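LytB (Plasmodium falciparum, PDB 4N7B) catalyses the last step of the apicoplast isoprenoid precursor pathway, reducing HMBPP to isopentenyl and dimethylallyl diphosphate with an iron-sulfur cluster and electrons from ferredoxin. Local coordinates at residues E239-C244 with E271-I276; S442-L447 with A458-T463. All coordinates share one frame; numbering follows the deposited sequence.

Interaction 1: E239-C244 with E271-I276; sequences ETVEEC and EGAIFI
Val241 and Ala273 make the apolar half of this small contact, which buries 122 Å² in all. Val241 sends CG1 from the helix toward the strand, and this methyl meets Ala273 CB at 3.9 Å. Of the two valine branches it is CG1, lying opposite the backbone N (chi1 178°), that reaches across, while CG2 does not share in the touch. Both residues are buried, and their CA atoms stand 7.5 Å apart, a spacing that one methyl from each side can bridge.

The second half is polar but holds no hydrogen bond. Glu242 and Glu271 both run extended beyond CG and approach at a slant; Glu271 OE1 lies 3.7 Å from Glu242 CG, so an acid oxygen rests against a methylene of its neighbour. The planes of the two carboxylates are close to parallel, 22° apart, and Glu242 OE2 is 4.4 Å from Glu271 OE1. If both are ionised, this proximity would be mildly unfavourable, although both residues are partly exposed and solvent could screen the charges.

The backbone makes the turn between these halves: Gly272, with positive phi (119°), closes helix 262-271 in a Schellman motif, and Ala273 then starts the strand. Strand 273-276 is the outermost on its side of a four-stranded parallel sheet and is hydrogen-bonded along strand 252-255. Leu268 of helix 262-271 touches both Glu242 and Ala273, Ile258 adds to the packing on Val241, and helix 524-533 meets helix 232-247 at Glu243 and Cys244.

Interaction 2: S442-L447 with A458-T463; sequences SNAKKL and AVLLNT. With SO4 (sulfate ion), chain C.
Leu460 reaches from its strand into the side of the helix and divides its two methyls between neighbouring residues. CD1 meets Ala444 CB at 3.7 Å, and CD2 lies 4.1 Å from Lys445 CG. The leucine's CG stands opposite its backbone N (chi1 176°), which carries the fork out from the strand to the helix surface. Ala444, buried and short, offers only its methyl. Lys445 instead passes Leu460 with its aliphatic part: the chain turns off beyond CG, and its ammonium leads away from the leucine to a weak hydrogen bond with Ser439 O.

Helix 442-452 is the crossover of a beta-alpha-beta unit, entered from strand 432-436 and left for strand 458-461, an outermost strand of a five-stranded parallel sheet. Leu460 also touches Val435 and Val448, so it packs where helix meets sheet.

At the N-terminal end of the same helix lies a sulfate ion, probably from the crystallisation liquor, and three N-H groups of the helix start grip it. Ser442 N gives a hydrogen bond of 2.8 Å to sulfate O3, nearly straight at 167°. Asn443 takes sulfate O4 twice, from its backbone N at 2.9 Å and from ND2 at 3.0 Å. That double hold depends on chi1 of 79°, which sets CG between the backbone N and the carbonyl carbon and folds the amide back beside its own N-H. Asn443 OD1 accepts from Ala484 N, which fixes the amide's rotation and turns ND2 to the anion. Helix-end N-H groups and the helix dipole would favour an anion here. His260 ND1 and His343 NE2 are further hydrogen-bond partners of the sulfate; with Ser442 and Asn443 they are diphosphate-binding residues by similarity, consistent with the ion occupying part of the substrate site.

How the interactions relate
From the N terminus, strand 221-226 of the five-stranded sheet leads into helix 232-247, and the chain runs on through strand 252-255 and helix 262-271 to strand 273-276. There interaction 1 closes a loop of 26 residues and ties helix 232-247 to the edge of a four-stranded parallel sheet. After completing this sheet and another four-stranded one, the chain returns to the five-stranded sheet at strand 432-436. Interaction 2 then closes a loop of ten residues between helix 442-452 and edge strand 458-461. The two loops follow in series, neither nested nor crossed. Interactions 1 and 2 fasten different sheets and do not touch, with centres 25 Å apart and nearest atoms about 14 Å apart.

Interaction 1: E239-C244 with E271-I276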
loop_
_atom_site.group_PDB
_atom_site.type_symbol
_atom_site.label_atom_id
_atom_site.label_comp_id
_atom_site.label_asym_id
_atom_site.label_seq_id
_atom_site.Cartn_x
_atom_site.Cartn_y
_atom_site.Cartn_z
ATOM N N GLU A 239 6.567 -6.594 11.629
ATOM C CA GLU A 239 7.430 -6.745 12.795
ATOM C C GLU A 239 6.703 -6.238 14.049
ATOM O O GLU A 239 6.833 -6.810 15.125
ATOM C CB GLU A 239 8.752 -6.003 12.569
ATOM C CG GLU A 239 9.785 -6.188 13.700
ATOM C CD GLU A 239 11.150 -5.557 13.383
ATOM O OE1 GLU A 239 12.077 -5.678 14.221
ATOM O OE2 GLU A 239 11.296 -4.941 12.297
ATOM N N THR A 240 5.903 -5.185 13.900
ATOM C CA THR A 240 5.158 -4.650 15.039
ATOM C C THR A 240 4.257 -5.729 15.624
ATOM O O THR A 240 4.194 -5.901 16.837
ATOM C CB THR A 240 4.290 -3.445 14.654
ATOM O OG1 THR A 240 5.127 -2.312 14.385
ATOM C CG2 THR A 240 3.330 -3.104 15.783
ATOM N N VAL A 241 3.567 -6.472 14.769
ATOM C CA VAL A 241 2.660 -7.514 15.256
ATOM C C VAL A 241 3.424 -8.680 15.848
ATOM O O VAL A 241 3.064 -9.186 16.909
ATOM C CB VAL A 241 1.735 -8.050 14.147
ATOM C CG1 VAL A 241 0.834 -9.167 14.682
ATOM C CG2 VAL A 241 0.884 -6.916 13.585
ATOM N N GLU A 242 4.479 -9.104 15.159
ATOM C CA GLU A 242 5.284 -10.243 15.591
ATOM C C GLU A 242 5.926 -9.985 16.955
ATOM O O GLU A 242 6.080 -10.890 17.782
ATOM C CB GLU A 242 6.366 -10.535 14.549
ATOM C CG GLU A 242 5.926 -11.510 13.458
ATOM C CD GLU A 242 6.843 -11.494 12.244
ATOM O OE1 GLU A 242 7.818 -10.707 12.244
ATOM O OE2 GLU A 242 6.581 -12.253 11.276
ATOM N N GLU A 243 6.274 -8.732 17.198
ATOM C CA GLU A 243 7.012 -8.385 18.388
ATOM C C GLU A 243 6.056 -8.270 19.582
ATOM O O GLU A 243 6.435 -8.551 20.727
ATOM C CB GLU A 243 7.804 -7.104 18.133
ATOM C CG GLU A 243 8.898 -6.856 19.144
ATOM C CD GLU A 243 10.042 -7.822 18.985
ATOM O OE1 GLU A 243 10.363 -8.185 17.832
ATOM O OE2 GLU A 243 10.603 -8.228 20.016
ATOM N N CYS A 244 4.808 -7.899 19.304
ATOM C CA CYS A 244 3.762 -7.867 20.324
ATOM C C CYS A 244 3.429 -9.279 20.759
ATOM O O CYS A 244 3.201 -9.552 21.939
ATOM C CB CYS A 244 2.506 -7.210 19.767
ATOM S SG CYS A 244 2.561 -5.404 19.773
ATOM N N GLU A 271 0.022 -17.485 14.469
ATOM C CA GLU A 271 0.905 -17.115 15.565
ATOM C C GLU A 271 0.133 -16.469 16.716
ATOM O O GLU A 271 0.696 -16.242 17.786
ATOM C CB GLU A 271 2.007 -16.171 15.069
ATOM C CG GLU A 271 3.015 -16.815 14.124
ATOM C CD GLU A 271 3.971 -15.809 13.488
ATOM O OE1 GLU A 271 4.180 -14.710 14.054
ATOM O OE2 GLU A 271 4.513 -16.119 12.407
ATOM N N GLY A 272 -1.147 -16.164 16.497
ATOM C CA GLY A 272 -2.010 -15.688 17.569
ATOM C C GLY A 272 -2.601 -14.299 17.372
ATOM O O GLY A 272 -3.277 -13.773 18.261
ATOM N N ALA A 273 -2.368 -13.690 16.215
ATOM C CA ALA A 273 -2.988 -12.401 15.939
ATOM C C ALA A 273 -4.439 -12.596 15.501
ATOM O O ALA A 273 -4.800 -13.632 14.935
ATOM C CB ALA A 273 -2.208 -11.634 14.875
ATOM N N ILE A 274 -5.269 -11.598 15.776
ATOM C CA ILE A 274 -6.648 -11.604 15.318
ATOM C C ILE A 274 -6.991 -10.244 14.726
ATOM O O ILE A 274 -6.851 -9.206 15.386
ATOM C CB ILE A 274 -7.620 -11.927 16.466
ATOM C CG1 ILE A 274 -7.320 -13.318 17.036
ATOM C CG2 ILE A 274 -9.061 -11.853 15.979
ATOM C CD1 ILE A 274 -8.043 -13.618 18.336
ATOM N N PHE A 275 -7.441 -10.253 13.475
ATOM C CA PHE A 275 -7.785 -9.018 12.780
ATOM C C PHE A 275 -9.273 -8.746 12.924
ATOM O O PHE A 275 -10.105 -9.587 12.591
ATOM C CB PHE A 275 -7.386 -9.113 11.307
ATOM C CG PHE A 275 -5.951 -9.483 11.108
ATOM C CD1 PHE A 275 -5.593 -10.769 10.759
ATOM C CD2 PHE A 275 -4.958 -8.550 11.321
ATOM C CE1 PHE A 275 -4.262 -11.107 10.595
ATOM C CE2 PHE A 275 -3.634 -8.880 11.168
ATOM C CZ PHE A 275 -3.282 -10.162 10.804
ATOM N N ILE A 276 -9.601 -7.565 13.428
ATOM C CA ILE A 276 -10.981 -7.245 13.758
ATOM C C ILE A 276 -11.395 -5.942 13.105
ATOM O O ILE A 276 -10.550 -5.155 12.687
ATOM C CB ILE A 276 -11.159 -7.141 15.292
ATOM C CG1 ILE A 276 -10.362 -5.963 15.855
ATOM C CG2 ILE A 276 -10.681 -8.422 15.965
ATOM C CD1 ILE A 276 -11.095 -4.636 15.820
#

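Interaction 2: S442-L447 with A458-T463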
loop_
_atom_site.group_PDB
_atom_site.type_symbol
_atom_site.label_atom_id
_atom_site.label_comp_id
_atom_site.label_asym_id
_atom_site.label_seq_id
_atom_site.Cartn_x
_atom_site.Cartn_y
_atom_site.Cartn_z
ATOM N N SER A 442 -4.239 -2.611 -3.511
ATOM C CA SER A 442 -4.385 -1.622 -4.567
ATOM C C SER A 442 -3.086 -1.448 -5.361
ATOM O O SER A 442 -3.115 -1.430 -6.591
ATOM C CB SER A 442 -4.885 -0.285 -3.991
ATOM O OG SER A 442 -4.679 0.783 -4.904
ATOM N N ASN A 443 -1.943 -1.337 -4.691
ATOM C CA ASN A 443 -0.708 -1.084 -5.429
ATOM C C ASN A 443 -0.343 -2.267 -6.330
ATOM O O ASN A 443 0.261 -2.081 -7.387
ATOM C CB ASN A 443 0.468 -0.703 -4.499
ATOM C CG ASN A 443 1.096 -1.904 -3.825
ATOM O OD1 ASN A 443 1.989 -2.542 -4.377
ATOM N ND2 ASN A 443 0.641 -2.215 -2.622
ATOM N N ALA A 444 -0.682 -3.486 -5.910
ATOM C CA ALA A 444 -0.507 -4.657 -6.775
ATOM C C ALA A 444 -1.344 -4.466 -8.036
ATOM O O ALA A 444 -0.849 -4.596 -9.161
ATOM C CB ALA A 444 -0.938 -5.940 -6.061
ATOM N N LYS A 445 -2.617 -4.136 -7.852
ATOM C CA LYS A 445 -3.498 -3.970 -8.995
ATOM C C LYS A 445 -3.000 -2.863 -9.902
ATOM O O LYS A 445 -3.137 -2.953 -11.125
ATOM C CB LYS A 445 -4.930 -3.705 -8.533
ATOM C CG LYS A 445 -5.610 -4.986 -8.049
ATOM C CD LYS A 445 -7.047 -4.756 -7.619
ATOM C CE LYS A 445 -7.118 -4.002 -6.317
ATOM N NZ LYS A 445 -8.518 -4.002 -5.789
ATOM N N LYS A 446 -2.382 -1.835 -9.321
ATOM C CA LYS A 446 -1.899 -0.712 -10.130
ATOM C C LYS A 446 -0.637 -1.091 -10.900
ATOM O O LYS A 446 -0.321 -0.485 -11.931
ATOM C CB LYS A 446 -1.693 0.554 -9.286
ATOM C CG LYS A 446 -2.961 1.018 -8.572
ATOM C CD LYS A 446 -4.088 1.273 -9.567
ATOM C CE LYS A 446 -5.466 1.213 -8.897
ATOM N NZ LYS A 446 -6.573 1.143 -9.935
ATOM N N LEU A 447 0.074 -2.112 -10.433
ATOM C CA LEU A 447 1.242 -2.576 -11.181
ATOM C C LEU A 447 0.750 -3.267 -12.440
ATOM O O LEU A 447 1.239 -3.012 -13.538
ATOM C CB LEU A 447 2.089 -3.532 -10.349
ATOM C CG LEU A 447 2.972 -2.852 -9.312
ATOM C CD1 LEU A 447 3.630 -3.898 -8.436
ATOM C CD2 LEU A 447 4.018 -2.006 -9.982
ATOM N N ALA A 458 -0.971 -8.457 -18.637
ATOM C CA ALA A 458 -0.463 -8.590 -17.290
ATOM C C ALA A 458 -1.482 -9.329 -16.443
ATOM O O ALA A 458 -2.675 -9.278 -16.716
ATOM C CB ALA A 458 -0.195 -7.228 -16.709
ATOM N N VAL A 459 -0.999 -10.033 -15.434
ATOM C CA VAL A 459 -1.859 -10.802 -14.556
ATOM C C VAL A 459 -1.337 -10.652 -13.149
ATOM O O VAL A 459 -0.133 -10.587 -12.936
ATOM C CB VAL A 459 -1.856 -12.331 -14.885
ATOM C CG1 VAL A 459 -2.531 -12.599 -16.189
ATOM C CG2 VAL A 459 -0.424 -12.876 -14.909
ATOM N N LEU A 460 -2.262 -10.630 -12.200
ATOM C CA LEU A 460 -1.947 -10.553 -10.799
ATOM C C LEU A 460 -2.201 -11.923 -10.217
ATOM O O LEU A 460 -3.300 -12.432 -10.324
ATOM C CB LEU A 460 -2.861 -9.544 -10.129
ATOM C CG LEU A 460 -2.654 -9.458 -8.624
ATOM C CD1 LEU A 460 -1.283 -8.884 -8.331
ATOM C CD2 LEU A 460 -3.735 -8.589 -8.028
ATOM N N LEU A 461 -1.183 -12.527 -9.614
ATOM C CA LEU A 461 -1.301 -13.871 -9.069
ATOM C C LEU A 461 -0.775 -13.908 -7.639
ATOM O O LEU A 461 0.312 -13.399 -7.349
ATOM C CB LEU A 461 -0.514 -14.869 -9.931
ATOM C CG LEU A 461 -0.979 -14.996 -11.383
ATOM C CD1 LEU A 461 -0.031 -15.917 -12.140
ATOM C CD2 LEU A 461 -2.413 -15.505 -11.455
ATOM N N ASN A 462 -1.544 -14.525 -6.755
ATOM C CA ASN A 462 -1.228 -14.546 -5.347
ATOM C C ASN A 462 -0.060 -15.497 -5.103
ATOM O O ASN A 462 0.839 -15.201 -4.307
ATOM C CB ASN A 462 -2.465 -14.972 -4.545
ATOM C CG ASN A 462 -2.349 -14.654 -3.059
ATOM O OD1 ASN A 462 -1.962 -13.550 -2.665
ATOM N ND2 ASN A 462 -2.704 -15.621 -2.229
ATOM N N THR A 463 -0.066 -16.614 -5.829
ATOM C CA THR A 463 0.899 -17.688 -5.635
ATOM C C THR A 463 1.049 -18.484 -6.946
ATOM O O THR A 463 0.162 -18.418 -7.797
ATOM C CB THR A 463 0.420 -18.621 -4.501
ATOM O OG1 THR A 463 1.423 -19.591 -4.225
ATOM C CG2 THR A 463 -0.822 -19.360 -4.902
HETATM S S SO4 C . -2.678 -1.358 -0.539
HETATM O O1 SO4 C . -2.722 -0.245 0.398
HETATM O O2 SO4 C . -2.033 -2.516 0.090
HETATM O O3 SO4 C . -4.061 -1.680 -0.884
HETATM O O4 SO4 C . -1.955 -1.030 -1.781
#